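SusD homolog (Bacteroides ovatus, PDB 4F53) probably binds glycans, perhaps mucin O-glycans, at the cell surface as a SusD/RagB-type outer-membrane lipoprotein. Local coordinates at residues A497-E502 / M511-W516; R126-Y131 / A154-M159; R279-D284 / E371-T376. All coordinates share one frame; numbering follows the deposited sequence.

Interaction 1. Residues A497-E502 / M511-W516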
ATOM      1  N   ALA A 497     -16.333 -17.991   9.292  1.00 46.56           N
ATOM      2  CA  ALA A 497     -16.685 -19.196   8.560  1.00 46.46           C
ATOM      3  C   ALA A 497     -16.498 -18.962   7.049  1.00 49.73           C
ATOM      4  O   ALA A 497     -15.952 -19.827   6.365  1.00 49.35           O
ATOM      5  CB  ALA A 497     -18.106 -19.607   8.881  1.00 48.68           C
ATOM      6  N   THR A 498     -16.875 -17.766   6.546  1.00 46.01           N
ATOM      7  CA  THR A 498     -16.707 -17.378   5.130  1.00 44.06           C
ATOM      8  C   THR A 498     -15.203 -17.266   4.794  1.00 45.77           C
ATOM      9  O   THR A 498     -14.772 -17.742   3.737  1.00 44.78           O
ATOM     10  CB  THR A 498     -17.451 -16.054   4.855  1.00 49.24           C
ATOM     11  OG1 THR A 498     -18.843 -16.223   5.104  1.00 54.35           O
ATOM     12  CG2 THR A 498     -17.264 -15.557   3.446  1.00 40.89           C
ATOM     13  N   LEU A 499     -14.423 -16.632   5.696  1.00 41.81           N
ATOM     14  CA  LEU A 499     -12.972 -16.441   5.564  1.00 40.36           C
ATOM     15  C   LEU A 499     -12.273 -17.791   5.387  1.00 43.94           C
ATOM     16  O   LEU A 499     -11.427 -17.932   4.509  1.00 42.68           O
ATOM     17  CB  LEU A 499     -12.421 -15.693   6.809  1.00 40.16           C
ATOM     18  CG  LEU A 499     -10.888 -15.591   6.990  1.00 41.97           C
ATOM     19  CD1 LEU A 499     -10.262 -14.558   6.036  1.00 39.45           C
ATOM     20  CD2 LEU A 499     -10.527 -15.302   8.420  1.00 40.78           C
ATOM     21  N   THR A 500     -12.635 -18.760   6.219  1.00 42.53           N
ATOM     22  CA  THR A 500     -12.095 -20.120   6.223  1.00 43.67           C
ATOM     23  C   THR A 500     -12.448 -20.830   4.919  1.00 48.82           C
ATOM     24  O   THR A 500     -11.539 -21.353   4.264  1.00 48.65           O
ATOM     25  CB  THR A 500     -12.608 -20.861   7.467  1.00 45.21           C
ATOM     26  OG1 THR A 500     -11.968 -20.261   8.591  1.00 49.11           O
ATOM     27  CG2 THR A 500     -12.316 -22.376   7.436  1.00 36.22           C
ATOM     28  N   GLN A 501     -13.739 -20.791   4.515  1.00 45.32           N
ATOM     29  CA  GLN A 501     -14.229 -21.442   3.301  1.00 45.21           C
ATOM     30  C   GLN A 501     -13.529 -20.887   2.035  1.00 46.01           C
ATOM     31  O   GLN A 501     -13.180 -21.680   1.166  1.00 45.45           O
ATOM     32  CB  GLN A 501     -15.773 -21.347   3.215  1.00 48.19           C
ATOM     33  CG  GLN A 501     -16.413 -22.042   1.996  1.00 69.64           C
ATOM     34  CD  GLN A 501     -16.434 -21.155   0.757  1.00 89.78           C
ATOM     35  OE1 GLN A 501     -16.875 -19.986   0.789  1.00 85.46           O
ATOM     36  NE2 GLN A 501     -15.923 -21.680  -0.358  1.00 78.55           N
ATOM     37  N   GLU A 502     -13.289 -19.565   1.944  1.00 41.33           N
ATOM     38  CA  GLU A 502     -12.605 -18.951   0.786  1.00 38.88           C
ATOM     39  C   GLU A 502     -11.091 -19.153   0.802  1.00 40.37           C
ATOM     40  O   GLU A 502     -10.444 -18.902  -0.207  1.00 38.57           O
ATOM     41  CB  GLU A 502     -12.814 -17.431   0.783  1.00 39.93           C
ATOM     42  CG  GLU A 502     -14.213 -16.921   0.568  1.00 49.23           C
ATOM     43  CD  GLU A 502     -14.188 -15.423   0.336  1.00 60.24           C
ATOM     44  OE1 GLU A 502     -13.875 -14.650   1.276  1.00 38.81           O
ATOM     45  OE2 GLU A 502     -14.441 -15.027  -0.823  1.00 53.17           O
HETATM   46  N   MSE A 511      -3.729 -13.589  12.030  1.00 37.73           N
HETATM   47  CA  MSE A 511      -2.867 -12.945  11.052  1.00 35.94           C
HETATM   48  C   MSE A 511      -2.305 -13.934  10.017  1.00 39.65           C
HETATM   49  O   MSE A 511      -1.760 -13.506   9.005  1.00 39.07           O
HETATM   50  CB  MSE A 511      -1.701 -12.279  11.781  1.00 37.41           C
HETATM   51  CG  MSE A 511      -2.083 -11.000  12.494  1.00 44.22           C
HETATM   52 SE   MSE A 511      -0.472 -10.165  13.207  0.75 51.87          SE
HETATM   53  CE  MSE A 511      -1.279  -8.583  14.080  1.00 49.18           C
ATOM     54  N   ALA A 512      -2.447 -15.254  10.259  1.00 36.09           N
ATOM     55  CA  ALA A 512      -1.845 -16.311   9.456  1.00 32.84           C
ATOM     56  C   ALA A 512      -2.729 -16.770   8.321  1.00 37.60           C
ATOM     57  O   ALA A 512      -2.211 -17.370   7.363  1.00 36.10           O
ATOM     58  CB  ALA A 512      -1.481 -17.485  10.354  1.00 33.55           C
ATOM     59  N   THR A 513      -4.053 -16.496   8.412  1.00 34.74           N
ATOM     60  CA  THR A 513      -5.005 -16.916   7.391  1.00 34.34           C
ATOM     61  C   THR A 513      -4.876 -16.094   6.129  1.00 36.69           C
ATOM     62  O   THR A 513      -4.791 -14.874   6.187  1.00 35.12           O
ATOM     63  CB  THR A 513      -6.451 -16.894   7.918  1.00 39.63           C
ATOM     64  OG1 THR A 513      -6.537 -17.858   8.941  1.00 39.49           O
ATOM     65  CG2 THR A 513      -7.508 -17.250   6.848  1.00 32.07           C
ATOM     66  N   HIS A 514      -4.897 -16.785   4.978  1.00 34.20           N
ATOM     67  CA  HIS A 514      -4.860 -16.156   3.666  1.00 32.38           C
ATOM     68  C   HIS A 514      -6.256 -15.738   3.276  1.00 38.18           C
ATOM     69  O   HIS A 514      -7.207 -16.502   3.446  1.00 40.80           O
ATOM     70  CB  HIS A 514      -4.278 -17.100   2.602  1.00 31.08           C
ATOM     71  CG  HIS A 514      -2.804 -17.309   2.717  1.00 33.89           C
ATOM     72  ND1 HIS A 514      -2.018 -17.552   1.595  1.00 34.32           N
ATOM     73  CD2 HIS A 514      -2.009 -17.338   3.823  1.00 36.00           C
ATOM     74  CE1 HIS A 514      -0.779 -17.693   2.044  1.00 33.44           C
ATOM     75  NE2 HIS A 514      -0.723 -17.576   3.382  1.00 34.91           N
ATOM     76  N   VAL A 515      -6.381 -14.523   2.773  1.00 32.33           N
ATOM     77  CA  VAL A 515      -7.619 -13.977   2.226  1.00 30.67           C
ATOM     78  C   VAL A 515      -7.832 -14.683   0.854  1.00 34.89           C
ATOM     79  O   VAL A 515      -6.926 -15.373   0.346  1.00 34.45           O
ATOM     80  CB  VAL A 515      -7.635 -12.405   2.153  1.00 31.93           C
ATOM     81  CG1 VAL A 515      -7.444 -11.795   3.536  1.00 31.49           C
ATOM     82  CG2 VAL A 515      -6.587 -11.858   1.178  1.00 28.85           C
ATOM     83  N   TRP A 516      -9.043 -14.568   0.308  1.00 31.94           N
ATOM     84  CA  TRP A 516      -9.469 -15.203  -0.935  1.00 31.60           C
ATOM     85  C   TRP A 516      -8.463 -15.016  -2.125  1.00 34.91           C
ATOM     86  O   TRP A 516      -8.119 -16.023  -2.743  1.00 35.44           O
ATOM     87  CB  TRP A 516     -10.868 -14.692  -1.291  1.00 30.90           C
ATOM     88  CG  TRP A 516     -11.336 -15.005  -2.679  1.00 31.65           C
ATOM     89  CD1 TRP A 516     -11.833 -16.189  -3.137  1.00 34.86           C
ATOM     90  CD2 TRP A 516     -11.401 -14.086  -3.776  1.00 31.26           C
ATOM     91  NE1 TRP A 516     -12.182 -16.073  -4.470  1.00 34.37           N
ATOM     92  CE2 TRP A 516     -11.946 -14.785  -4.880  1.00 35.09           C
ATOM     93  CE3 TRP A 516     -11.055 -12.727  -3.932  1.00 32.01           C
ATOM     94  CZ2 TRP A 516     -12.137 -14.182  -6.125  1.00 33.45           C
ATOM     95  CZ3 TRP A 516     -11.287 -12.120  -5.159  1.00 33.06           C
ATOM     96  CH2 TRP A 516     -11.806 -12.850  -6.241  1.00 33.54           C
TER
HETATM   97  O   HOH W   1     -10.148 -16.100   2.888  1.00 35.13           O
HETATM   98  O   HOH W   2     -11.197 -13.736   2.166  1.00 29.18           O
HETATM   99  O   HOH W   3      -8.574 -18.611  -2.028  1.00 38.81           O
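Nonpolar contact between 497-502 and 511-516 centres on Leu499 and Thr513, whose side chains reach toward each other tip to tip. The methyl CG2 of Thr513 sits 3.8 Å from CG of Leu499 and nearly as close to both of its end methyls, so it presses on the fork of the leucine. Thr513 can offer that methyl because CG2 lies anti to its own backbone N (chi1 -65° for OG1), while OG1 is bonded to Arg507 and Gly508 in the intervening loop.

A van der Waals contact joins Glu502 to Trp516. The carboxylate of Glu502 crosses the CB-CG end of Trp516 at a slant, OE2 3.6 Å from CG, with the carboxylate and indole planes only 12° apart. Its direct protein partners lie outside the two segments: OE1 accepts from Gln152 N and OE2 from Gln153 N, a pattern that would favour a charged carboxylate.

Water supplies the polar links between the segments. One molecule donates to Leu499 O (2.8 Å) and to His514 O (3.0 Å). A second donates to Glu502 OE1 and accepts from Trp516 N, each at 3.0 Å.

Together these contacts fold the chain's C-terminal tail back against helix 489-502, a water-bridged helix-to-loop packing in which Glu502 also meets the first residues of helix 152-173, within the helical scaffold of a SusD-like protein.

Interaction 2. Residues R126-Y131 / A154-M159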
ATOM      1  N   ARG A 126      -8.829  -1.303   0.485  1.00 31.33           N
ATOM      2  CA  ARG A 126      -7.796  -1.390   1.544  1.00 31.05           C
ATOM      3  C   ARG A 126      -8.275  -2.297   2.680  1.00 34.53           C
ATOM      4  O   ARG A 126      -7.515  -3.128   3.164  1.00 34.04           O
ATOM      5  CB  ARG A 126      -7.457  -0.020   2.172  1.00 27.77           C
ATOM      6  CG  ARG A 126      -7.045   1.089   1.243  1.00 39.86           C
ATOM      7  CD  ARG A 126      -6.861   2.366   2.045  1.00 34.38           C
ATOM      8  NE  ARG A 126      -5.953   2.128   3.170  1.00 35.09           N
ATOM      9  CZ  ARG A 126      -4.838   2.797   3.414  1.00 37.04           C
ATOM     10  NH1 ARG A 126      -4.489   3.821   2.645  1.00 32.89           N
ATOM     11  NH2 ARG A 126      -4.075   2.466   4.443  1.00 26.68           N
ATOM     12  N   VAL A 127      -9.539  -2.100   3.110  1.00 30.96           N
ATOM     13  CA  VAL A 127     -10.176  -2.824   4.215  1.00 31.68           C
ATOM     14  C   VAL A 127     -10.346  -4.324   3.873  1.00 34.66           C
ATOM     15  O   VAL A 127      -9.938  -5.155   4.690  1.00 34.79           O
ATOM     16  CB  VAL A 127     -11.508  -2.166   4.682  1.00 35.29           C
ATOM     17  CG1 VAL A 127     -12.057  -2.878   5.921  1.00 36.20           C
ATOM     18  CG2 VAL A 127     -11.313  -0.664   4.954  1.00 33.69           C
ATOM     19  N   THR A 128     -10.902  -4.673   2.692  1.00 29.79           N
ATOM     20  CA  THR A 128     -11.027  -6.093   2.361  1.00 30.20           C
ATOM     21  C   THR A 128      -9.625  -6.714   2.158  1.00 33.43           C
ATOM     22  O   THR A 128      -9.398  -7.857   2.563  1.00 35.48           O
ATOM     23  CB  THR A 128     -12.001  -6.393   1.205  1.00 35.17           C
ATOM     24  OG1 THR A 128     -12.100  -7.807   1.138  1.00 35.33           O
ATOM     25  CG2 THR A 128     -11.532  -5.862  -0.171  1.00 27.90           C
ATOM     26  N   ASP A 129      -8.676  -5.959   1.624  1.00 29.92           N
ATOM     27  CA  ASP A 129      -7.300  -6.463   1.469  1.00 29.36           C
ATOM     28  C   ASP A 129      -6.599  -6.622   2.822  1.00 33.99           C
ATOM     29  O   ASP A 129      -5.610  -7.343   2.895  1.00 33.93           O
ATOM     30  CB  ASP A 129      -6.474  -5.575   0.531  1.00 29.00           C
ATOM     31  CG  ASP A 129      -6.897  -5.704  -0.932  1.00 31.72           C
ATOM     32  OD1 ASP A 129      -7.727  -6.587  -1.241  1.00 32.32           O
ATOM     33  OD2 ASP A 129      -6.392  -4.928  -1.764  1.00 35.34           O
ATOM     34  N   THR A 130      -7.132  -5.996   3.904  1.00 31.81           N
ATOM     35  CA  THR A 130      -6.582  -6.157   5.257  1.00 31.24           C
ATOM     36  C   THR A 130      -7.231  -7.356   5.971  1.00 33.03           C
ATOM     37  O   THR A 130      -6.540  -8.093   6.669  1.00 33.86           O
ATOM     38  CB  THR A 130      -6.769  -4.862   6.083  1.00 36.42           C
ATOM     39  OG1 THR A 130      -6.205  -3.769   5.379  1.00 37.14           O
ATOM     40  CG2 THR A 130      -6.123  -4.932   7.458  1.00 30.32           C
ATOM     41  N   TYR A 131      -8.549  -7.544   5.808  1.00 30.48           N
ATOM     42  CA  TYR A 131      -9.342  -8.508   6.582  1.00 31.11           C
ATOM     43  C   TYR A 131      -9.916  -9.719   5.876  1.00 36.11           C
ATOM     44  O   TYR A 131     -10.099 -10.739   6.532  1.00 35.42           O
ATOM     45  CB  TYR A 131     -10.523  -7.768   7.247  1.00 33.03           C
ATOM     46  CG  TYR A 131     -10.033  -6.818   8.317  1.00 33.32           C
ATOM     47  CD1 TYR A 131      -9.686  -7.283   9.584  1.00 35.47           C
ATOM     48  CD2 TYR A 131      -9.821  -5.468   8.035  1.00 32.47           C
ATOM     49  CE1 TYR A 131      -9.159  -6.427  10.548  1.00 35.23           C
ATOM     50  CE2 TYR A 131      -9.272  -4.608   8.983  1.00 33.09           C
ATOM     51  CZ  TYR A 131      -8.919  -5.098  10.228  1.00 39.19           C
ATOM     52  OH  TYR A 131      -8.366  -4.254  11.142  1.00 35.83           O
ATOM     53  N   ALA A 154     -17.341 -11.754  -3.217  1.00 37.39           N
ATOM     54  CA  ALA A 154     -18.536 -10.941  -3.429  1.00 38.69           C
ATOM     55  C   ALA A 154     -18.203  -9.444  -3.377  1.00 40.23           C
ATOM     56  O   ALA A 154     -18.768  -8.680  -4.157  1.00 40.42           O
ATOM     57  CB  ALA A 154     -19.617 -11.280  -2.397  1.00 40.93           C
ATOM     58  N   VAL A 155     -17.251  -9.030  -2.521  1.00 36.83           N
ATOM     59  CA  VAL A 155     -16.798  -7.628  -2.419  1.00 34.76           C
ATOM     60  C   VAL A 155     -16.117  -7.224  -3.733  1.00 38.39           C
ATOM     61  O   VAL A 155     -16.508  -6.216  -4.325  1.00 39.09           O
ATOM     62  CB  VAL A 155     -15.878  -7.396  -1.205  1.00 36.95           C
ATOM     63  CG1 VAL A 155     -15.311  -5.977  -1.210  1.00 35.20           C
ATOM     64  CG2 VAL A 155     -16.618  -7.674   0.107  1.00 37.76           C
ATOM     65  N   TYR A 156     -15.144  -8.039  -4.212  1.00 33.41           N
ATOM     66  CA  TYR A 156     -14.434  -7.776  -5.466  1.00 33.14           C
ATOM     67  C   TYR A 156     -15.396  -7.767  -6.665  1.00 36.71           C
ATOM     68  O   TYR A 156     -15.303  -6.868  -7.492  1.00 37.86           O
ATOM     69  CB  TYR A 156     -13.303  -8.812  -5.681  1.00 33.44           C
ATOM     70  CG  TYR A 156     -11.957  -8.331  -5.174  1.00 32.04           C
ATOM     71  CD1 TYR A 156     -11.692  -8.239  -3.803  1.00 32.63           C
ATOM     72  CD2 TYR A 156     -10.951  -7.962  -6.059  1.00 31.24           C
ATOM     73  CE1 TYR A 156     -10.452  -7.798  -3.334  1.00 29.94           C
ATOM     74  CE2 TYR A 156      -9.717  -7.502  -5.602  1.00 31.56           C
ATOM     75  CZ  TYR A 156      -9.468  -7.426  -4.238  1.00 37.50           C
ATOM     76  OH  TYR A 156      -8.249  -6.957  -3.806  1.00 33.46           O
ATOM     77  N   ALA A 157     -16.346  -8.726  -6.732  1.00 32.68           N
ATOM     78  CA  ALA A 157     -17.305  -8.810  -7.835  1.00 32.76           C
ATOM     79  C   ALA A 157     -18.218  -7.579  -7.873  1.00 38.11           C
ATOM     80  O   ALA A 157     -18.411  -7.013  -8.949  1.00 38.64           O
ATOM     81  CB  ALA A 157     -18.132 -10.084  -7.741  1.00 34.40           C
ATOM     82  N   LYS A 158     -18.740  -7.136  -6.709  1.00 35.54           N
ATOM     83  CA  LYS A 158     -19.591  -5.944  -6.658  1.00 35.95           C
ATOM     84  C   LYS A 158     -18.772  -4.686  -7.045  1.00 39.68           C
ATOM     85  O   LYS A 158     -19.209  -3.916  -7.895  1.00 41.67           O
ATOM     86  CB  LYS A 158     -20.257  -5.780  -5.287  1.00 38.25           C
ATOM     87  CG  LYS A 158     -21.113  -4.534  -5.211  1.00 40.00           C
ATOM     88  CD  LYS A 158     -21.928  -4.412  -3.936  1.00 46.16           C
ATOM     89  CE  LYS A 158     -22.207  -2.959  -3.592  1.00 43.49           C
ATOM     90  NZ  LYS A 158     -22.895  -2.210  -4.690  1.00 48.52           N
HETATM   91  N   MSE A 159     -17.569  -4.526  -6.485  1.00 32.34           N
HETATM   92  CA  MSE A 159     -16.679  -3.406  -6.785  1.00 29.80           C
HETATM   93  C   MSE A 159     -16.360  -3.314  -8.263  1.00 36.18           C
HETATM   94  O   MSE A 159     -16.445  -2.223  -8.831  1.00 36.93           O
HETATM   95  CB  MSE A 159     -15.345  -3.522  -6.010  1.00 29.21           C
HETATM   96  CG  MSE A 159     -15.459  -3.180  -4.519  1.00 33.77           C
HETATM   97 SE   MSE A 159     -13.723  -3.484  -3.669  0.75 38.59          SE
HETATM   98  CE  MSE A 159     -14.213  -2.666  -2.010  1.00 37.87           C
TER
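Thr128 lays its methyl CG2 against two residues of the facing helix, 3.9 Å from CG1 of Val155 and 3.9 Å from CE1 of Tyr156. With OG1 anti to the backbone N (chi1 -174°), the hydroxyl turns to Gly132 O and Gln152 NE2, and the methyl is left to meet the neighbour. The side chains of Thr128 and Val155 pass side by side, pointing opposite ways, at the nearest CA pair, 7.6 Å apart.

The polar contact is made by the next residue, Asp129. Tyr156 OH donates to Asp129 OD1 over 2.6 Å, using the syn lone pair of that oxygen. OD1 lies at the ring edge, near its plane; the carboxylate and ring planes are 30° apart. Arg207 fixes both partners, pairing with Asp129 OD2 as a salt bridge and bonding Tyr156 OH through NE, while Trp517 NE1 adds a second donor to OD1. This buried carboxylate is therefore gripped from several sides, consistent with its staying charged.

The short axes run at 161°, close to antiparallel; at an 11.1 Å axis separation, Thr128 and Val155 meet directly, and the tyrosine reaches across to Asp129. Such antiparallel pairing of helices 110-131 and 152-173 is characteristic of the TPR-like helical scaffold of SusD proteins.

Interaction 3. Residues R279-D284 / E371-T376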
ATOM      1  N   ARG A 279      17.384   7.175  -4.256  1.00 32.26           N
ATOM      2  CA  ARG A 279      17.752   7.236  -2.825  1.00 33.64           C
ATOM      3  C   ARG A 279      17.675   8.662  -2.324  1.00 39.30           C
ATOM      4  O   ARG A 279      16.987   8.908  -1.324  1.00 37.76           O
ATOM      5  CB  ARG A 279      19.140   6.651  -2.535  1.00 30.63           C
ATOM      6  CG  ARG A 279      19.104   5.124  -2.484  1.00 28.29           C
ATOM      7  CD  ARG A 279      20.509   4.534  -2.412  1.00 27.70           C
ATOM      8  NE  ARG A 279      21.327   5.001  -3.536  1.00 28.57           N
ATOM      9  CZ  ARG A 279      22.628   4.765  -3.665  1.00 41.39           C
ATOM     10  NH1 ARG A 279      23.280   4.075  -2.737  1.00 27.66           N
ATOM     11  NH2 ARG A 279      23.288   5.222  -4.717  1.00 30.61           N
ATOM     12  N   GLU A 280      18.297   9.606  -3.081  1.00 37.84           N
ATOM     13  CA  GLU A 280      18.296  11.030  -2.768  1.00 38.81           C
ATOM     14  C   GLU A 280      16.883  11.611  -2.904  1.00 38.80           C
ATOM     15  O   GLU A 280      16.584  12.581  -2.228  1.00 37.92           O
ATOM     16  CB  GLU A 280      19.334  11.819  -3.610  1.00 42.13           C
ATOM     17  CG  GLU A 280      19.065  11.866  -5.115  1.00 64.58           C
ATOM     18  CD  GLU A 280      20.232  11.840  -6.104  1.00 94.99           C
ATOM     19  OE1 GLU A 280      21.302  12.412  -5.786  1.00 97.46           O
ATOM     20  OE2 GLU A 280      20.043  11.317  -7.233  1.00 70.82           O
ATOM     21  N   ALA A 281      15.992  11.000  -3.702  1.00 33.51           N
ATOM     22  CA  ALA A 281      14.647  11.561  -3.775  1.00 32.88           C
ATOM     23  C   ALA A 281      13.779  11.112  -2.589  1.00 36.08           C
ATOM     24  O   ALA A 281      12.892  11.847  -2.175  1.00 37.58           O
ATOM     25  CB  ALA A 281      13.982  11.198  -5.092  1.00 33.22           C
ATOM     26  N   TYR A 282      14.038   9.921  -2.035  1.00 31.25           N
ATOM     27  CA  TYR A 282      13.227   9.291  -0.977  1.00 28.47           C
ATOM     28  C   TYR A 282      13.684   9.592   0.431  1.00 29.49           C
ATOM     29  O   TYR A 282      12.853   9.761   1.324  1.00 26.60           O
ATOM     30  CB  TYR A 282      13.262   7.758  -1.126  1.00 28.45           C
ATOM     31  CG  TYR A 282      12.530   7.168  -2.307  1.00 29.59           C
ATOM     32  CD1 TYR A 282      11.880   7.985  -3.235  1.00 31.82           C
ATOM     33  CD2 TYR A 282      12.433   5.792  -2.470  1.00 28.13           C
ATOM     34  CE1 TYR A 282      11.131   7.440  -4.276  1.00 31.56           C
ATOM     35  CE2 TYR A 282      11.695   5.239  -3.516  1.00 28.04           C
ATOM     36  CZ  TYR A 282      11.055   6.069  -4.419  1.00 33.34           C
ATOM     37  OH  TYR A 282      10.347   5.543  -5.460  1.00 30.34           O
ATOM     38  N   TYR A 283      14.997   9.557   0.669  1.00 26.06           N
ATOM     39  CA  TYR A 283      15.448   9.698   2.033  1.00 25.60           C
ATOM     40  C   TYR A 283      16.840  10.277   2.121  1.00 31.08           C
ATOM     41  O   TYR A 283      17.477  10.524   1.108  1.00 30.70           O
ATOM     42  CB  TYR A 283      15.374   8.316   2.756  1.00 26.18           C
ATOM     43  CG  TYR A 283      15.851   7.119   1.949  1.00 26.82           C
ATOM     44  CD1 TYR A 283      17.208   6.898   1.724  1.00 28.63           C
ATOM     45  CD2 TYR A 283      14.945   6.190   1.438  1.00 26.51           C
ATOM     46  CE1 TYR A 283      17.649   5.798   0.992  1.00 29.43           C
ATOM     47  CE2 TYR A 283      15.375   5.100   0.687  1.00 27.11           C
ATOM     48  CZ  TYR A 283      16.729   4.896   0.488  1.00 33.72           C
ATOM     49  OH  TYR A 283      17.171   3.782  -0.168  1.00 33.24           O
ATOM     50  N   ASP A 284      17.314  10.481   3.357  1.00 30.35           N
ATOM     51  CA  ASP A 284      18.620  11.050   3.631  1.00 31.79           C
ATOM     52  C   ASP A 284      19.597  10.015   4.141  1.00 35.45           C
ATOM     53  O   ASP A 284      19.206   8.936   4.562  1.00 33.92           O
ATOM     54  CB  ASP A 284      18.481  12.161   4.688  1.00 35.13           C
ATOM     55  CG  ASP A 284      17.901  13.464   4.173  1.00 43.86           C
ATOM     56  OD1 ASP A 284      18.374  13.949   3.139  1.00 43.89           O
ATOM     57  OD2 ASP A 284      17.070  14.062   4.884  1.00 49.58           O
ATOM     58  N   GLU A 371      11.036   9.904 -13.533  1.00 31.65           N
ATOM     59  CA  GLU A 371      10.321  11.143 -13.845  1.00 32.32           C
ATOM     60  C   GLU A 371       9.482  11.615 -12.649  1.00 37.36           C
ATOM     61  O   GLU A 371       9.492  12.795 -12.329  1.00 39.62           O
ATOM     62  CB  GLU A 371       9.430  10.926 -15.070  1.00 34.07           C
ATOM     63  CG  GLU A 371       8.850  12.203 -15.640  1.00 49.81           C
ATOM     64  CD  GLU A 371       8.070  12.023 -16.926  1.00 73.78           C
ATOM     65  OE1 GLU A 371       8.091  10.907 -17.503  1.00 49.22           O
ATOM     66  OE2 GLU A 371       7.424  13.009 -17.351  1.00 76.46           O
ATOM     67  N   GLU A 372       8.770  10.704 -11.981  1.00 33.62           N
ATOM     68  CA  GLU A 372       7.952  11.026 -10.799  1.00 32.92           C
ATOM     69  C   GLU A 372       8.812  11.615  -9.669  1.00 35.69           C
ATOM     70  O   GLU A 372       8.315  12.364  -8.840  1.00 34.48           O
ATOM     71  CB  GLU A 372       7.266   9.741 -10.265  1.00 33.78           C
ATOM     72  CG  GLU A 372       6.066   9.262 -11.068  1.00 36.89           C
ATOM     73  CD  GLU A 372       5.622   7.817 -10.895  1.00 38.13           C
ATOM     74  OE1 GLU A 372       6.273   7.031 -10.163  1.00 38.49           O
ATOM     75  OE2 GLU A 372       4.604   7.469 -11.524  1.00 32.13           O
ATOM     76  N   ASN A 373      10.105  11.236  -9.619  1.00 32.75           N
ATOM     77  CA  ASN A 373      11.017  11.618  -8.549  1.00 31.17           C
ATOM     78  C   ASN A 373      12.009  12.674  -8.990  1.00 36.87           C
ATOM     79  O   ASN A 373      12.968  12.943  -8.263  1.00 37.07           O
ATOM     80  CB  ASN A 373      11.713  10.366  -8.006  1.00 31.25           C
ATOM     81  CG  ASN A 373      10.753   9.514  -7.196  1.00 38.36           C
ATOM     82  OD1 ASN A 373      10.298   9.901  -6.125  1.00 27.44           O
ATOM     83  ND2 ASN A 373      10.333   8.386  -7.724  1.00 32.43           N
ATOM     84  N   GLY A 374      11.722  13.317 -10.133  1.00 34.89           N
ATOM     85  CA  GLY A 374      12.507  14.412 -10.688  1.00 35.98           C
ATOM     86  C   GLY A 374      13.896  14.043 -11.146  1.00 42.36           C
ATOM     87  O   GLY A 374      14.745  14.922 -11.238  1.00 44.62           O
ATOM     88  N   ILE A 375      14.149  12.755 -11.456  1.00 38.88           N
ATOM     89  CA  ILE A 375      15.473  12.338 -11.917  1.00 39.86           C
ATOM     90  C   ILE A 375      15.521  12.481 -13.437  1.00 46.32           C
ATOM     91  O   ILE A 375      14.797  11.811 -14.157  1.00 46.18           O
ATOM     92  CB  ILE A 375      15.841  10.924 -11.404  1.00 41.72           C
ATOM     93  CG1 ILE A 375      15.760  10.904  -9.874  1.00 40.89           C
ATOM     94  CG2 ILE A 375      17.239  10.511 -11.905  1.00 41.11           C
ATOM     95  CD1 ILE A 375      15.637   9.658  -9.360  1.00 52.72           C
ATOM     96  N   THR A 376      16.382  13.368 -13.911  1.00 46.60           N
ATOM     97  CA  THR A 376      16.487  13.734 -15.323  1.00 48.25           C
ATOM     98  C   THR A 376      17.610  12.992 -16.076  1.00 53.69           C
ATOM     99  O   THR A 376      17.601  12.996 -17.311  1.00 55.45           O
ATOM    100  CB  THR A 376      16.652  15.248 -15.438  1.00 57.22           C
ATOM    101  OG1 THR A 376      17.713  15.664 -14.563  1.00 58.95           O
ATOM    102  CG2 THR A 376      15.355  16.000 -15.083  1.00 53.24           C
TER
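Asn373, just beyond the end of helix 358-372, provides the meeting point with Ala281 and Tyr282. Its CB packs on the methyl of Ala281, CB to CB at 3.8 Å, and its backbone O lies equally far from Ala281 CB. Farther out, the amide comes to the edge of the Tyr282 ring: OD1 stands 3.2 Å from CE1, near the ring plane, whereas the amide plane itself is turned 69° from the ring. A chi1 of -72° sets the amide beside the backbone N, and chi2 of -67° turns ND2 to Ser369 O in its own helix. The phenol hydroxyl bonds Ile436 O, so Asn373 ND2 and Tyr282 OH both have their hydrogen-bond partners outside this pair.

Gly374 follows with positive phi as the C-prime residue of a Schellman motif. Gly374 N bonds Glu371 O at 3.2 Å, and Ile375 N returns to Phe370 O, which closes the helix and turns the chain. Ile375 then points its CB toward 279-284, with its side chain resting on Arg278 and Phe370.

The contact thus sets the short helix 279-282 against the C-terminal end of helix 358-372; Tyr282 also touches Met271 of helix 265-273 and stacks on Phe439, just after helix 423-438.

In the fold
Interactions 1 and 2 form one continuous region, with centres 13 Å apart: Trp516 CZ3 packs 3.8 Å from Tyr156 CG, and Leu499 CD1 lies 3.9 Å from Tyr131 O. Helix 152-173 is common to both, since its first residues, Gln152 and Gln153, bind Glu502, and Val155 and Tyr156 follow within about a turn. Interaction 3 lies on the opposite side of the chain's centre, its centre 33 Å from that of interaction 2 and 39 Å from that of interaction 1. Along the sequence the contacts close in series, 2, then 3, then 1, bringing the C-terminal tail against helices from the first third of the chain.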